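Local coordinates for protein ribonucleoside-diphosphate reductase, alpha chain (Actinobacillus ureae ATCC 25976, PDB 6DQX) that probably reduces ribonucleoside diphosphates to deoxyribonucleotides, as the catalytic alpha subunit of a class Id ribonucleotide reductase, at residues 297-300 against 301-304; 366-369 against 370-373; 501-504 against 505-509. All blocks are in the same frame, centred on the assembly; numbering follows the deposited sequence.

Contact 1. Residues 297-300 against 301-304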
ATOM      1  N   LEU A 297      35.501  -8.376  19.132  1.00 11.38           N
ATOM      2  CA  LEU A 297      36.099  -9.479  19.908  1.00 12.31           C
ATOM      3  C   LEU A 297      37.576  -9.716  19.618  1.00 13.00           C
ATOM      4  O   LEU A 297      38.262 -10.364  20.430  1.00 12.05           O
ATOM      5  CB  LEU A 297      35.335 -10.761  19.678  1.00 12.71           C
ATOM      6  CG  LEU A 297      33.842 -10.721  20.007  1.00 12.25           C
ATOM      7  CD1 LEU A 297      33.240 -12.099  19.884  1.00 12.37           C
ATOM      8  CD2 LEU A 297      33.522 -10.129  21.372  1.00 12.09           C
ATOM      9  N   LEU A 298      38.101  -9.191  18.501  1.00 13.68           N
ATOM     10  CA  LEU A 298      39.550  -9.273  18.260  1.00 14.30           C
ATOM     11  C   LEU A 298      40.338  -8.766  19.465  1.00 14.54           C
ATOM     12  O   LEU A 298      41.424  -9.293  19.787  1.00 14.79           O
ATOM     13  CB  LEU A 298      39.938  -8.472  17.015  1.00 14.70           C
ATOM     14  CG  LEU A 298      41.436  -8.372  16.671  1.00 15.16           C
ATOM     15  CD1 LEU A 298      42.027  -9.760  16.534  1.00 15.55           C
ATOM     16  CD2 LEU A 298      41.620  -7.592  15.375  1.00 16.00           C
ATOM     17  N   TYR A 299      39.808  -7.743  20.131  1.00 14.36           N
ATOM     18  CA  TYR A 299      40.474  -7.130  21.262  1.00 14.89           C
ATOM     19  C   TYR A 299      39.914  -7.521  22.616  1.00 14.36           C
ATOM     20  O   TYR A 299      40.109  -6.802  23.593  1.00 14.46           O
ATOM     21  CB  TYR A 299      40.467  -5.601  21.063  1.00 15.49           C
ATOM     22  CG  TYR A 299      41.171  -5.172  19.798  1.00 15.83           C
ATOM     23  CD1 TYR A 299      42.493  -5.557  19.542  1.00 17.47           C
ATOM     24  CD2 TYR A 299      40.519  -4.390  18.831  1.00 16.18           C
ATOM     25  CE1 TYR A 299      43.139  -5.180  18.377  1.00 18.20           C
ATOM     26  CE2 TYR A 299      41.162  -4.016  17.655  1.00 17.05           C
ATOM     27  CZ  TYR A 299      42.471  -4.398  17.436  1.00 18.29           C
ATOM     28  OH  TYR A 299      43.114  -4.018  16.279  1.00 20.46           O
ATOM     29  N   PHE A 300      39.226  -8.663  22.696  1.00 14.85           N
ATOM     30  CA  PHE A 300      38.617  -9.112  23.960  1.00 15.67           C
ATOM     31  C   PHE A 300      39.590  -9.052  25.135  1.00 15.77           C
ATOM     32  O   PHE A 300      39.257  -8.526  26.210  1.00 15.65           O
ATOM     33  CB  PHE A 300      38.048 -10.528  23.833  1.00 15.65           C
ATOM     34  CG  PHE A 300      37.479 -11.065  25.119  1.00 15.87           C
ATOM     35  CD1 PHE A 300      36.284 -10.572  25.629  1.00 15.84           C
ATOM     36  CD2 PHE A 300      38.159 -12.042  25.842  1.00 16.14           C
ATOM     37  CE1 PHE A 300      35.772 -11.041  26.832  1.00 16.04           C
ATOM     38  CE2 PHE A 300      37.639 -12.515  27.042  1.00 15.99           C
ATOM     39  CZ  PHE A 300      36.452 -12.023  27.537  1.00 16.16           C
ATOM     40  N   ASP A 301      40.791  -9.561  24.916  1.00 16.67           N
ATOM     41  CA  ASP A 301      41.788  -9.621  26.001  1.00 18.49           C
ATOM     42  C   ASP A 301      42.289  -8.239  26.434  1.00 19.96           C
ATOM     43  O   ASP A 301      42.813  -8.103  27.550  1.00 20.55           O
ATOM     44  CB  ASP A 301      42.907 -10.590  25.633  1.00 19.35           C
ATOM     45  CG  ASP A 301      42.438 -12.024  25.699  1.00 19.64           C
ATOM     46  OD1 ASP A 301      41.748 -12.321  26.681  1.00 19.63           O
ATOM     47  OD2 ASP A 301      42.722 -12.841  24.795  1.00 20.36           O
ATOM     48  N   GLU A 302      42.116  -7.224  25.571  1.00 18.33           N
ATOM     49  CA  GLU A 302      42.313  -5.837  25.954  1.00 18.75           C
ATOM     50  C   GLU A 302      41.177  -5.232  26.747  1.00 17.99           C
ATOM     51  O   GLU A 302      41.441  -4.546  27.731  1.00 19.39           O
ATOM     52  CB  GLU A 302      42.583  -4.918  24.752  1.00 19.32           C
ATOM     53  CG  GLU A 302      43.818  -5.286  23.965  1.00 20.46           C
ATOM     54  CD  GLU A 302      44.146  -4.311  22.846  1.00 21.21           C
ATOM     55  OE1 GLU A 302      43.643  -3.166  22.847  1.00 20.87           O
ATOM     56  OE2 GLU A 302      44.947  -4.697  21.964  1.00 22.65           O
ATOM     57  N   TRP A 303      39.926  -5.407  26.308  1.00 16.33           N
ATOM     58  CA  TRP A 303      38.809  -4.682  26.940  1.00 15.54           C
ATOM     59  C   TRP A 303      37.985  -5.463  27.959  1.00 15.20           C
ATOM     60  O   TRP A 303      37.164  -4.848  28.627  1.00 16.61           O
ATOM     61  CB  TRP A 303      37.867  -4.003  25.903  1.00 14.92           C
ATOM     62  CG  TRP A 303      37.288  -4.905  24.855  1.00 14.64           C
ATOM     63  CD1 TRP A 303      37.670  -4.969  23.560  1.00 14.97           C
ATOM     64  CD2 TRP A 303      36.203  -5.848  24.997  1.00 14.29           C
ATOM     65  NE1 TRP A 303      36.922  -5.896  22.884  1.00 15.02           N
ATOM     66  CE2 TRP A 303      36.016  -6.452  23.742  1.00 14.37           C
ATOM     67  CE3 TRP A 303      35.379  -6.233  26.059  1.00 14.76           C
ATOM     68  CZ2 TRP A 303      35.034  -7.416  23.510  1.00 14.00           C
ATOM     69  CZ3 TRP A 303      34.391  -7.181  25.825  1.00 14.04           C
ATOM     70  CH2 TRP A 303      34.244  -7.773  24.561  1.00 14.19           C
ATOM     71  N   LYS A 304      38.261  -6.755  28.156  1.00 16.42           N
ATOM     72  CA  LYS A 304      37.414  -7.601  29.033  1.00 17.86           C
ATOM     73  C   LYS A 304      37.255  -7.070  30.474  1.00 19.42           C
ATOM     74  O   LYS A 304      36.205  -7.275  31.082  1.00 19.69           O
ATOM     75  CB  LYS A 304      37.886  -9.051  29.055  1.00 17.75           C
ATOM     76  CG  LYS A 304      39.321  -9.207  29.548  1.00 18.84           C
ATOM     77  CD  LYS A 304      39.833 -10.630  29.467  1.00 19.56           C
ATOM     78  CE  LYS A 304      41.280 -10.683  29.936  1.00 20.79           C
ATOM     79  NZ  LYS A 304      41.935 -11.922  29.442  1.00 21.51           N
TER
HETATM   80  O   HOH W   1      42.298  -9.856  22.386  1.00 17.78           O
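Phe-300 turns the edge of its ring onto the face of Trp-303, a T-shaped pair with the planes at 86° and the centroid of the Phe-300 ring 5.3 Å from that of the indole six-membered ring. The leading atom is Phe-300 CD1, 3.6 Å from Trp-303 CH2. The same indole face also lies over the backbone: Phe-300 CA sits 3.9 Å from the centroid of the Trp-303 five-membered ring, a CH-pi contact, and Tyr-299 O lies over the indole 3.1 Å from Trp-303 CD1. What swings the indole back over the preceding turn is its first torsion, chi1 55°, which holds CG between the backbone N and the carbonyl carbon. Leu-297 CD2 then meets the indole rim at CZ2, near the ring plane. Phe-300 is closed off on one of its own faces by Lys-304, whose CB stands 3.8 Å from the ring centroid, while the extended lysine chain runs on across the ring at about a right angle. Lys-304 NZ ends 2.8 Å from Asp-301 OD1 in a salt bridge, approaching from the anti side and out of the carboxylate plane; Asp-301 OD2 is taken by Tyr-356. Tyr-299, at the N-cap of the short helix 300-303, lies alongside Glu-302, whose carboxylate goes on to Tyr-84 and Arg-27. Tyr-299 O accepts from Trp-303 N at 3.1 Å and, weakly, from Glu-302 N, and a water joins Leu-298 O to Asp-301 N. Trp-303 NE1 donates to Asn-296 O, at the end of strand 288-296, so the indole is fixed by its N-H as well as by its face. The charges of Asp-301, Glu-302 and Lys-304 are meanwhile paired on the outer side, which is probably near neutral overall.

Contact 2. Residues 366-369 against 370-373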
ATOM      1  N   SER A 366      36.761 -26.212  17.633  1.00 17.18           N
ATOM      2  CA  SER A 366      37.628 -26.826  18.643  1.00 16.53           C
ATOM      3  C   SER A 366      37.086 -26.664  20.061  1.00 17.28           C
ATOM      4  O   SER A 366      36.306 -25.769  20.345  1.00 16.49           O
ATOM      5  CB  SER A 366      39.038 -26.233  18.562  1.00 15.60           C
ATOM      6  OG  SER A 366      39.079 -24.892  18.979  1.00 14.39           O
ATOM      7  N   PHE A 367      37.560 -27.515  20.973  1.00 16.83           N
ATOM      8  CA  PHE A 367      37.242 -27.374  22.380  1.00 17.17           C
ATOM      9  C   PHE A 367      37.704 -26.031  22.930  1.00 16.83           C
ATOM     10  O   PHE A 367      36.973 -25.393  23.686  1.00 17.57           O
ATOM     11  CB  PHE A 367      37.905 -28.534  23.133  1.00 19.14           C
ATOM     12  CG  PHE A 367      37.641 -28.542  24.603  1.00 20.36           C
ATOM     13  CD1 PHE A 367      36.470 -29.082  25.092  1.00 21.69           C
ATOM     14  CD2 PHE A 367      38.546 -27.998  25.484  1.00 21.59           C
ATOM     15  CE1 PHE A 367      36.213 -29.085  26.456  1.00 22.66           C
ATOM     16  CE2 PHE A 367      38.314 -28.019  26.846  1.00 21.79           C
ATOM     17  CZ  PHE A 367      37.149 -28.576  27.329  1.00 21.93           C
ATOM     18  N   GLN A 368      38.904 -25.581  22.562  1.00 16.58           N
ATOM     19  CA  GLN A 368      39.410 -24.293  23.039  1.00 18.03           C
ATOM     20  C   GLN A 368      38.534 -23.118  22.562  1.00 16.12           C
ATOM     21  O   GLN A 368      38.289 -22.175  23.331  1.00 15.04           O
ATOM     22  CB  GLN A 368      40.862 -24.054  22.648  1.00 21.25           C
ATOM     23  CG  GLN A 368      41.848 -24.886  23.457  1.00 25.81           C
ATOM     24  CD  GLN A 368      43.281 -24.789  22.940  1.00 29.00           C
ATOM     25  OE1 GLN A 368      43.555 -24.163  21.899  1.00 32.64           O
ATOM     26  NE2 GLN A 368      44.218 -25.379  23.690  1.00 33.81           N
ATOM     27  N   ALA A 369      38.050 -23.199  21.332  1.00 15.34           N
ATOM     28  CA  ALA A 369      37.056 -22.192  20.833  1.00 15.52           C
ATOM     29  C   ALA A 369      35.807 -22.160  21.708  1.00 15.39           C
ATOM     30  O   ALA A 369      35.339 -21.088  22.096  1.00 15.56           O
ATOM     31  CB  ALA A 369      36.667 -22.496  19.406  1.00 15.72           C
ATOM     32  N   MET A 370      35.294 -23.341  22.060  1.00 15.83           N
ATOM     33  CA  MET A 370      34.134 -23.419  22.934  1.00 16.53           C
ATOM     34  C   MET A 370      34.406 -22.799  24.297  1.00 15.92           C
ATOM     35  O   MET A 370      33.548 -22.115  24.842  1.00 14.45           O
ATOM     36  CB  MET A 370      33.645 -24.848  23.084  1.00 19.83           C
ATOM     37  CG  MET A 370      33.154 -25.448  21.789  1.00 24.11           C
ATOM     38  SD  MET A 370      32.218 -26.941  22.057  1.00 31.19           S
ATOM     39  CE  MET A 370      30.647 -26.280  22.594  1.00 32.39           C
ATOM     40  N   GLN A 371      35.612 -23.006  24.850  1.00 14.95           N
ATOM     41  CA  GLN A 371      35.965 -22.329  26.102  1.00 15.40           C
ATOM     42  C   GLN A 371      35.935 -20.822  26.005  1.00 14.94           C
ATOM     43  O   GLN A 371      35.436 -20.140  26.908  1.00 14.24           O
ATOM     44  CB  GLN A 371      37.350 -22.752  26.595  1.00 16.26           C
ATOM     45  CG  GLN A 371      37.403 -24.226  26.890  1.00 17.43           C
ATOM     46  CD  GLN A 371      38.769 -24.623  27.409  1.00 19.62           C
ATOM     47  OE1 GLN A 371      39.793 -24.311  26.782  1.00 21.17           O
ATOM     48  NE2 GLN A 371      38.802 -25.257  28.590  1.00 21.74           N
ATOM     49  N   LYS A 372      36.508 -20.299  24.932  1.00 13.82           N
ATOM     50  CA  LYS A 372      36.521 -18.852  24.701  1.00 14.32           C
ATOM     51  C   LYS A 372      35.110 -18.291  24.461  1.00 12.92           C
ATOM     52  O   LYS A 372      34.784 -17.178  24.910  1.00 12.61           O
ATOM     53  CB  LYS A 372      37.429 -18.499  23.521  1.00 15.08           C
ATOM     54  CG  LYS A 372      38.928 -18.784  23.732  1.00 17.10           C
ATOM     55  CD  LYS A 372      39.520 -17.956  24.845  1.00 18.97           C
ATOM     56  CE  LYS A 372      41.039 -17.882  24.700  1.00 20.87           C
ATOM     57  NZ  LYS A 372      41.591 -17.242  25.904  1.00 22.53           N
ATOM     58  N   ASN A 373      34.295 -19.084  23.783  1.00 13.01           N
ATOM     59  CA  ASN A 373      32.887 -18.699  23.436  1.00 12.35           C
ATOM     60  C   ASN A 373      32.132 -18.484  24.752  1.00 12.89           C
ATOM     61  O   ASN A 373      31.489 -17.458  24.958  1.00 11.60           O
ATOM     62  CB  ASN A 373      32.264 -19.813  22.604  1.00 12.32           C
ATOM     63  CG  ASN A 373      31.003 -19.406  21.881  1.00 12.15           C
ATOM     64  OD1 ASN A 373      30.889 -18.287  21.402  1.00 12.18           O
ATOM     65  ND2 ASN A 373      30.053 -20.324  21.795  1.00 12.06           N
TER
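The first turn of the long helix 367-395 begins here with a serine N-cap: Ser-366 O accepts from Met-370 N at 3.1 Å, and Ser-366 OG caps Ala-369 N at 3.1 Å, with an N-H...O angle of 159°. The same hydroxyl also bonds Ala-363 O, tying the cap back to the loop before it. From the cap onward the i to i+4 ladder is regular. Gln-371 N reaches Phe-367 O at 3.0 Å, and Asn-373 N closes on Ala-369 O at 2.8 Å. Among the side chains, Phe-367 and Gln-371 meet one turn apart. With chi1 -179° the phenyl group lies on the side of its own carbonyl carbon and so reaches along the helix toward Gln-371, whose extended chain brings its amide to the ring. Gln-371 NE2 comes to 3.3 Å from Phe-367 CE2, the amide plane inclined 44° to the ring. The oxygen of that amide, Gln-371 OE1, lies 4.0 Å from Gln-368 CG, and the two glutamine amides are nearly parallel. Ala-369 packs on Leu-357 of helix 353-359 and on Ile-362, and Lys-372 crosses to Trp-353. Asn-373 faces helix 502-513, where its carboxamide bonds Gln-511 and Arg-512. The inner side of this turn thus meets both helix 353-359 and helix 502-513, while Phe-367, Gln-368 and Gln-371 lie on the exposed side.

Contact 3. Residues 501-504 against 505-509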
ATOM      1  N   SER A 501      33.080 -27.451   9.892  1.00 20.56           N
ATOM      2  CA  SER A 501      31.917 -28.194  10.335  1.00 21.27           C
ATOM      3  C   SER A 501      30.753 -27.255  10.608  1.00 19.88           C
ATOM      4  O   SER A 501      30.856 -26.376  11.463  1.00 19.04           O
ATOM      5  CB  SER A 501      32.216 -28.937  11.644  1.00 21.78           C
ATOM      6  OG  SER A 501      31.015 -29.480  12.173  1.00 23.00           O
ATOM      7  N   GLN A 502      29.662 -27.442   9.883  1.00 20.05           N
ATOM      8  CA  GLN A 502      28.464 -26.618  10.086  1.00 19.69           C
ATOM      9  C   GLN A 502      27.755 -27.007  11.370  1.00 18.34           C
ATOM     10  O   GLN A 502      27.074 -26.164  11.990  1.00 16.12           O
ATOM     11  CB  GLN A 502      27.526 -26.690   8.881  1.00 20.04           C
ATOM     12  CG  GLN A 502      28.222 -26.307   7.584  1.00 20.30           C
ATOM     13  CD  GLN A 502      28.780 -24.890   7.629  1.00 21.02           C
ATOM     14  OE1 GLN A 502      28.019 -23.924   7.781  1.00 22.05           O
ATOM     15  NE2 GLN A 502      30.096 -24.750   7.462  1.00 18.78           N
ATOM     16  N   LEU A 503      27.961 -28.258  11.815  1.00 17.88           N
ATOM     17  CA  LEU A 503      27.514 -28.640  13.147  1.00 17.92           C
ATOM     18  C   LEU A 503      28.191 -27.774  14.216  1.00 17.41           C
ATOM     19  O   LEU A 503      27.525 -27.376  15.185  1.00 16.53           O
ATOM     20  CB  LEU A 503      27.730 -30.135  13.428  1.00 19.50           C
ATOM     21  CG  LEU A 503      27.147 -30.666  14.740  1.00 20.06           C
ATOM     22  CD1 LEU A 503      25.654 -30.414  14.874  1.00 20.78           C
ATOM     23  CD2 LEU A 503      27.448 -32.161  14.873  1.00 21.57           C
ATOM     24  N   SER A 504      29.468 -27.438  14.026  1.00 17.29           N
ATOM     25  CA  SER A 504      30.179 -26.585  14.996  1.00 18.17           C
ATOM     26  C   SER A 504      29.604 -25.164  15.070  1.00 16.72           C
ATOM     27  O   SER A 504      29.493 -24.582  16.155  1.00 15.28           O
ATOM     28  CB  SER A 504      31.699 -26.588  14.780  1.00 20.59           C
ATOM     29  OG  SER A 504      32.112 -25.642  13.818  1.00 23.47           O
ATOM     30  N   VAL A 505      29.186 -24.640  13.921  1.00 16.02           N
ATOM     31  CA  VAL A 505      28.510 -23.340  13.862  1.00 16.04           C
ATOM     32  C   VAL A 505      27.247 -23.370  14.736  1.00 15.44           C
ATOM     33  O   VAL A 505      27.043 -22.512  15.588  1.00 14.34           O
ATOM     34  CB  VAL A 505      28.187 -22.959  12.395  1.00 16.40           C
ATOM     35  CG1 VAL A 505      27.217 -21.790  12.324  1.00 16.48           C
ATOM     36  CG2 VAL A 505      29.476 -22.633  11.653  1.00 16.77           C
ATOM     37  N   ILE A 506      26.438 -24.410  14.558  1.00 15.15           N
ATOM     38  CA  ILE A 506      25.191 -24.578  15.299  1.00 15.76           C
ATOM     39  C   ILE A 506      25.439 -24.801  16.787  1.00 14.62           C
ATOM     40  O   ILE A 506      24.787 -24.165  17.645  1.00 12.64           O
ATOM     41  CB  ILE A 506      24.367 -25.758  14.706  1.00 17.45           C
ATOM     42  CG1 ILE A 506      23.992 -25.475  13.247  1.00 19.03           C
ATOM     43  CG2 ILE A 506      23.132 -26.068  15.537  1.00 18.20           C
ATOM     44  CD1 ILE A 506      23.346 -24.155  12.993  1.00 19.58           C
ATOM     45  N   GLN A 507      26.397 -25.680  17.092  1.00 14.18           N
ATOM     46  CA  GLN A 507      26.728 -25.949  18.491  1.00 14.38           C
ATOM     47  C   GLN A 507      27.268 -24.737  19.248  1.00 12.92           C
ATOM     48  O   GLN A 507      26.826 -24.481  20.377  1.00 12.62           O
ATOM     49  CB  GLN A 507      27.670 -27.147  18.609  1.00 14.88           C
ATOM     50  CG  GLN A 507      26.949 -28.429  18.276  1.00 15.89           C
ATOM     51  CD  GLN A 507      27.836 -29.658  18.275  1.00 16.81           C
ATOM     52  OE1 GLN A 507      29.069 -29.566  18.231  1.00 18.22           O
ATOM     53  NE2 GLN A 507      27.199 -30.811  18.257  1.00 17.07           N
ATOM     54  N   GLN A 508      28.152 -23.955  18.620  1.00 12.84           N
ATOM     55  CA  GLN A 508      28.623 -22.720  19.213  1.00 13.37           C
ATOM     56  C   GLN A 508      27.508 -21.708  19.440  1.00 12.74           C
ATOM     57  O   GLN A 508      27.512 -20.997  20.456  1.00 12.47           O
ATOM     58  CB  GLN A 508      29.737 -22.075  18.388  1.00 14.75           C
ATOM     59  CG  GLN A 508      31.078 -22.786  18.498  1.00 16.16           C
ATOM     60  CD  GLN A 508      32.195 -22.023  17.810  1.00 17.02           C
ATOM     61  OE1 GLN A 508      32.045 -20.853  17.487  1.00 17.58           O
ATOM     62  NE2 GLN A 508      33.304 -22.711  17.527  1.00 19.39           N
ATOM     63  N   ALA A 509      26.574 -21.628  18.487  1.00 12.42           N
ATOM     64  CA  ALA A 509      25.414 -20.742  18.647  1.00 12.30           C
ATOM     65  C   ALA A 509      24.554 -21.214  19.823  1.00 11.91           C
ATOM     66  O   ALA A 509      24.130 -20.405  20.668  1.00 11.40           O
ATOM     67  CB  ALA A 509      24.600 -20.644  17.335  1.00 12.60           C
TER
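Leu-503 O accepts from Gln-507 N at 2.8 Å, the shortest of the backbone bonds across the contact and nearly along the C=O axis. The two side chains also meet, crossing obliquely: Gln-507 NE2 lies 3.5 Å from Leu-503 CG, within van der Waals range of both methyls. The carbonyl end of that amide is satisfied elsewhere, since Gln-507 OE1 bonds Ser-570 near the end of the modelled chain. Ser-504 O takes Gln-508 N at 2.9 Å, and Gln-502 O takes Ile-506 N at 3.2 Å. Together with the cap this is the N-terminal turn of helix 502-513. Ser-501 is the N-cap, its OG accepting from Ser-504 N at 3.2 Å while its one proton is shared between the carbonyl oxygens of Cys-569 and Leu-566. Ser-504 answers the cap with its own hydroxyl: with chi1 85° its OG is turned back and donates to Ser-501 O at 2.8 Å. Beside that firm bond Ser-501 O takes two weak ones, from Ser-504 N and from Val-505 N, the latter at 3.4 Å. Leu-503 and Ile-506 rest on Leu-538 of helix 532-544. Gln-502 curls its chain so that OE1 accepts from Met-525 N, and NE2 gives to Ile-500 O. At the far end of the turn, Gln-508 OE1 is met by the indole N-H of Trp-353, and its NE2 bonds Phe-364 O weakly.

The three contacts follow one another along the chain: contact 1 in the turn that leaves strand 288-296, contact 2 at the start of helix 367-395, and contact 3 at the start of helix 502-513. Contacts 2 and 3 touch, their centres 12 Å apart, with Asn-373 ND2 2.9 Å from Gln-508 O. The centres of contacts 1 and 2 are 15 Å apart without touching, but helix 367-395 runs from contact 2 to the side chains of contact 1. Contacts 1 and 3 lie farther apart, 23 Å between centres. Trp-353 of helix 353-359 touches residues of all three, so this helix ties together pieces distant in sequence within the barrel-domain family region.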